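Local coordinates for protein protease VP4 (Blotched snakehead virus, PDB 2GEF) that acts as a viral serine protease with a serine/lysine catalytic dyad, and probably cleaves the birnavirus structural polyprotein of which it is itself a part, at residues A[29-34]-A[138-143]; A[151-156]-A[181-186]. All blocks are in the same frame, centred on the assembly; numbering follows the deposited sequence.

Interaction 1: residues A[29-34]-A[138-143]; sequences DGALFP and SIALAL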
loop_
_atom_site.group_PDB
_atom_site.type_symbol
_atom_site.label_atom_id
_atom_site.label_comp_id
_atom_site.label_asym_id
_atom_site.label_seq_id
_atom_site.Cartn_x
_atom_site.Cartn_y
_atom_site.Cartn_z
ATOM N N ASP A 29 -8.220 5.699 10.393
ATOM C CA ASP A 29 -7.965 4.330 9.944
ATOM C C ASP A 29 -7.496 4.272 8.503
ATOM O O ASP A 29 -7.818 5.135 7.778
ATOM C CB ASP A 29 -9.249 3.388 10.157
ATOM C CG ASP A 29 -10.595 4.034 9.719
ATOM O OD1 ASP A 29 -11.256 4.639 10.559
ATOM O OD2 ASP A 29 -11.074 3.960 8.569
ATOM N N GLY A 30 -6.865 3.169 8.041
ATOM C CA GLY A 30 -6.238 3.086 6.737
ATOM C C GLY A 30 -4.962 2.271 6.876
ATOM O O GLY A 30 -4.512 2.065 7.951
ATOM N N ALA A 31 -4.401 1.722 5.789
ATOM C CA ALA A 31 -3.136 1.016 5.882
ATOM C C ALA A 31 -2.296 1.428 4.675
ATOM O O ALA A 31 -2.846 1.626 3.553
ATOM C CB ALA A 31 -3.316 -0.467 5.947
ATOM N N LEU A 32 -1.005 1.597 4.919
ATOM C CA LEU A 32 -0.003 1.939 3.895
ATOM C C LEU A 32 0.563 0.745 3.250
ATOM O O LEU A 32 0.826 -0.294 3.899
ATOM C CB LEU A 32 1.181 2.778 4.500
ATOM C CG LEU A 32 0.653 4.108 5.070
ATOM C CD1 LEU A 32 1.646 4.594 6.204
ATOM C CD2 LEU A 32 0.395 5.350 3.986
ATOM N N PHE A 33 0.824 0.935 1.950
ATOM C CA PHE A 33 1.467 -0.045 1.158
ATOM C C PHE A 33 2.328 0.685 0.026
ATOM O O PHE A 33 2.070 1.814 -0.234
ATOM C CB PHE A 33 0.464 -0.951 0.506
ATOM C CG PHE A 33 -0.532 -0.243 -0.450
ATOM C CD1 PHE A 33 -0.398 -0.375 -1.852
ATOM C CD2 PHE A 33 -1.730 0.377 0.071
ATOM C CE1 PHE A 33 -1.350 0.236 -2.737
ATOM C CE2 PHE A 33 -2.692 0.938 -0.809
ATOM C CZ PHE A 33 -2.547 0.832 -2.188
ATOM N N PRO A 34 3.388 0.021 -0.522
ATOM C CA PRO A 34 4.193 0.560 -1.606
ATOM C C PRO A 34 3.742 0.268 -2.947
ATOM O O PRO A 34 3.070 -0.745 -3.163
ATOM C CB PRO A 34 5.577 0.039 -1.291
ATOM C CG PRO A 34 5.245 -1.307 -0.815
ATOM C CD PRO A 34 4.060 -1.125 0.103
ATOM N N SER A 138 -2.665 -6.397 -0.979
ATOM C CA SER A 138 -3.678 -7.208 -0.343
ATOM C C SER A 138 -3.588 -7.186 1.146
ATOM O O SER A 138 -4.625 -7.249 1.769
ATOM C CB SER A 138 -3.708 -8.680 -0.898
ATOM O OG SER A 138 -3.979 -8.631 -2.318
ATOM N N ILE A 139 -2.382 -7.213 1.714
ATOM C CA ILE A 139 -2.234 -7.096 3.101
ATOM C C ILE A 139 -2.789 -5.748 3.613
ATOM O O ILE A 139 -3.563 -5.769 4.537
ATOM C CB ILE A 139 -0.880 -7.176 3.471
ATOM C CG1 ILE A 139 -0.287 -8.641 3.175
ATOM C CG2 ILE A 139 -0.757 -6.942 4.979
ATOM C CD1 ILE A 139 1.253 -8.668 3.648
ATOM N N ALA A 140 -2.397 -4.593 3.007
ATOM C CA ALA A 140 -2.995 -3.264 3.336
ATOM C C ALA A 140 -4.557 -3.224 3.264
ATOM O O ALA A 140 -5.315 -2.719 4.126
ATOM C CB ALA A 140 -2.346 -2.196 2.326
ATOM N N LEU A 141 -5.073 -3.668 2.144
ATOM C CA LEU A 141 -6.569 -3.893 2.083
ATOM C C LEU A 141 -7.240 -4.488 3.232
ATOM O O LEU A 141 -8.237 -3.993 3.731
ATOM C CB LEU A 141 -6.923 -4.770 0.855
ATOM C CG LEU A 141 -6.507 -4.032 -0.427
ATOM C CD1 LEU A 141 -6.892 -4.697 -1.812
ATOM C CD2 LEU A 141 -6.713 -2.553 -0.395
ATOM N N ALA A 142 -6.792 -5.667 3.539
ATOM C CA ALA A 142 -7.144 -6.425 4.768
ATOM C C ALA A 142 -7.071 -5.666 6.073
ATOM O O ALA A 142 -7.990 -5.661 6.859
ATOM C CB ALA A 142 -6.254 -7.642 4.940
ATOM N N LEU A 143 -5.887 -5.216 6.402
ATOM C CA LEU A 143 -5.753 -4.456 7.676
ATOM C C LEU A 143 -6.723 -3.227 7.598
ATOM O O LEU A 143 -7.371 -2.881 8.612
ATOM C CB LEU A 143 -4.280 -4.036 7.832
ATOM C CG LEU A 143 -3.477 -5.343 7.829
ATOM C CD1 LEU A 143 -2.053 -4.986 8.155
ATOM C CD2 LEU A 143 -3.857 -6.033 9.020
#
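The methyl group of A140 lies against the ring and CB of F33. The closest pair is A140 CB to F33 CD2, at 3.5 Å. The methyl meets the ring obliquely, near the side where the ring joins its own CB. The F33 torsion explains this: chi1 is 61°, which sets CG between the backbone N and the carbonyl carbon. This turns the ring across the strand, with A31 O in plane at its edge. A31 makes the second contact. Its CB is 3.5 Å from A140 O and 4.1 Å from A140 CB. The same methyl reaches L143 one helical turn on, with A31 CB to L143 CB also at 4.1 Å. A31 and F33 both point at the helix, while L32 between them points away and packs on L182 and on I49 of strand 43-52. The side chains that meet are all apolar, and no polar bond links the segments. Small residues bring the backbones close: A31 CA and A140 CA are 5.0 Å apart. The axes of strand 31-34 and helix 138-143 approach to 7.3 Å and run antiparallel, at 174°. I139 and L143 also touch Y155 of strand 154-160, and L143 packs on A204 of helix 200-209. The buried layer is therefore shared by several elements. Its F33 end is near the dyad, with the F33 side chain about 6 Å from that of the nucleophile S136. The arrangement is a helix packed on a beta-strand in the protein core, here the helix that follows the catalytic serine of a Ser/Lys protease.

Interaction 2: residues A[151-156]-A[181-186]; sequences PKAAYT and GLPLVG
Y155 and V185 lie side by side on one face of a parallel beta-strand pair, part of a four-stranded mixed sheet. V185 CG1 is 3.5 Å from Y155 CE1 and meets the ring obliquely. A chi1 of -60° sets CG of Y155 beside the backbone N, and the ring extends back along the strand, where P151 CB lies in plane at its edge. Its hydroxyl is hydrogen-bonded to H206 of helix 200-209. V185 uses its other branch on A153: CG2 is 3.9 Å from A153 CB. The opposite face carries A154 and L184. The L184 side chain has CG anti to the backbone N (chi1 -167°), which brings CD1 to 3.9 Å from T156 CG2. T156 OG1 makes a weak hydrogen bond to the catalytic K173 NZ, and the T156 side chain also touches S136. L182 lays its two methyls against the backbone of K152 and A153. Three backbone hydrogen bonds join the two segments: A154 N to P183 O, V185 N to A154 O, and T156 N to V185 O. G186 comes close beside T156, and its CA-H points at T156 O, with CA to O at 3.4 Å.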
loop_
_atom_site.group_PDB
_atom_site.type_symbol
_atom_site.label_atom_id
_atom_site.label_comp_id
_atom_site.label_asym_id
_atom_site.label_seq_id
_atom_site.Cartn_x
_atom_site.Cartn_y
_atom_site.Cartn_z
ATOM N N PRO A 151 -1.696 1.750 11.106
ATOM C CA PRO A 151 -0.460 1.041 11.598
ATOM C C PRO A 151 0.744 1.869 11.183
ATOM O O PRO A 151 0.683 2.534 10.152
ATOM C CB PRO A 151 -0.534 -0.327 10.932
ATOM C CG PRO A 151 -1.975 -0.517 10.466
ATOM C CD PRO A 151 -2.477 0.892 10.142
ATOM N N LYS A 152 1.745 2.026 12.044
ATOM C CA LYS A 152 2.978 2.720 11.555
ATOM C C LYS A 152 3.920 1.805 10.805
ATOM O O LYS A 152 4.890 1.358 11.324
ATOM C CB LYS A 152 3.708 3.429 12.667
ATOM C CG LYS A 152 2.839 4.289 13.532
ATOM C CD LYS A 152 3.615 4.858 14.783
ATOM C CE LYS A 152 2.693 5.306 15.962
ATOM N NZ LYS A 152 3.499 6.249 16.897
ATOM N N ALA A 153 3.637 1.479 9.557
ATOM C CA ALA A 153 4.473 0.613 8.827
ATOM C C ALA A 153 3.928 0.638 7.467
ATOM O O ALA A 153 2.767 0.792 7.330
ATOM C CB ALA A 153 4.279 -0.876 9.429
ATOM N N ALA A 154 4.689 0.281 6.440
ATOM C CA ALA A 154 4.002 0.038 5.142
ATOM C C ALA A 154 3.937 -1.444 4.897
ATOM O O ALA A 154 4.868 -2.186 5.197
ATOM C CB ALA A 154 4.778 0.769 4.001
ATOM N N TYR A 155 2.921 -1.919 4.225
ATOM C CA TYR A 155 2.759 -3.380 3.973
ATOM C C TYR A 155 2.772 -3.793 2.496
ATOM O O TYR A 155 2.170 -3.135 1.593
ATOM C CB TYR A 155 1.496 -3.939 4.642
ATOM C CG TYR A 155 1.527 -3.740 6.151
ATOM C CD1 TYR A 155 2.109 -4.693 6.969
ATOM C CD2 TYR A 155 0.836 -2.629 6.780
ATOM C CE1 TYR A 155 2.155 -4.553 8.417
ATOM C CE2 TYR A 155 0.945 -2.435 8.237
ATOM C CZ TYR A 155 1.585 -3.398 8.996
ATOM O OH TYR A 155 1.780 -3.230 10.396
ATOM N N THR A 156 3.377 -4.970 2.241
ATOM C CA THR A 156 3.399 -5.525 0.858
ATOM C C THR A 156 3.289 -7.039 0.858
ATOM O O THR A 156 3.938 -7.748 1.651
ATOM C CB THR A 156 4.582 -4.959 0.016
ATOM O OG1 THR A 156 4.248 -5.014 -1.370
ATOM C CG2 THR A 156 6.000 -5.628 0.323
ATOM N N GLY A 181 10.507 7.191 7.220
ATOM C CA GLY A 181 10.765 6.607 8.605
ATOM C C GLY A 181 9.959 5.347 9.039
ATOM O O GLY A 181 9.996 4.985 10.172
ATOM N N LEU A 182 9.381 4.642 8.097
ATOM C CA LEU A 182 8.535 3.461 8.309
ATOM C C LEU A 182 9.213 2.211 7.820
ATOM O O LEU A 182 9.881 2.306 6.758
ATOM C CB LEU A 182 7.236 3.569 7.506
ATOM C CG LEU A 182 6.315 4.719 7.824
ATOM C CD1 LEU A 182 4.867 4.588 7.188
ATOM C CD2 LEU A 182 6.136 4.866 9.409
ATOM N N PRO A 183 9.053 1.071 8.576
ATOM C CA PRO A 183 9.362 -0.184 8.006
ATOM C C PRO A 183 8.478 -0.689 6.901
ATOM O O PRO A 183 7.256 -0.445 6.862
ATOM C CB PRO A 183 9.376 -1.150 9.241
ATOM C CG PRO A 183 8.271 -0.565 10.109
ATOM C CD PRO A 183 8.643 0.918 9.995
ATOM N N LEU A 184 9.161 -1.369 5.958
ATOM C CA LEU A 184 8.506 -2.308 5.038
ATOM C C LEU A 184 8.258 -3.689 5.697
ATOM O O LEU A 184 9.194 -4.290 6.203
ATOM C CB LEU A 184 9.218 -2.420 3.739
ATOM C CG LEU A 184 8.387 -3.150 2.664
ATOM C CD1 LEU A 184 7.159 -2.470 2.317
ATOM C CD2 LEU A 184 9.220 -3.419 1.338
ATOM N N VAL A 185 6.969 -4.090 5.769
ATOM C CA VAL A 185 6.585 -5.264 6.447
ATOM C C VAL A 185 5.838 -6.158 5.466
ATOM O O VAL A 185 4.986 -5.717 4.642
ATOM C CB VAL A 185 5.685 -4.945 7.679
ATOM C CG1 VAL A 185 5.284 -6.220 8.407
ATOM C CG2 VAL A 185 6.430 -4.044 8.651
ATOM N N GLY A 186 6.186 -7.404 5.478
ATOM C CA GLY A 186 5.467 -8.327 4.588
ATOM C C GLY A 186 6.356 -9.389 3.971
ATOM O O GLY A 186 7.068 -10.054 4.727
#

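How the interactions relate
From the N terminus, strand 31-38 comes first. Interaction 1 closes a long loop of 103 residues, rich in strand, when helix 138-146 packs on it. After a short connection the chain enters strand 154-160. Interaction 2 closes a shorter loop, which includes strand 163-165 and helix 170-178 with K173. The two loops are in series and neither nest nor cross. They still touch: L32 O and Y155 N are 2.7 Å apart, a probable hydrogen bond, and G30 and P151 pack together. This joins the edge of 31-38, in the six-stranded sheet, to the four-stranded sheet. Together the contacts join both sheets and helix 138-146, with F33 and T156 at the end near the catalytic dyad.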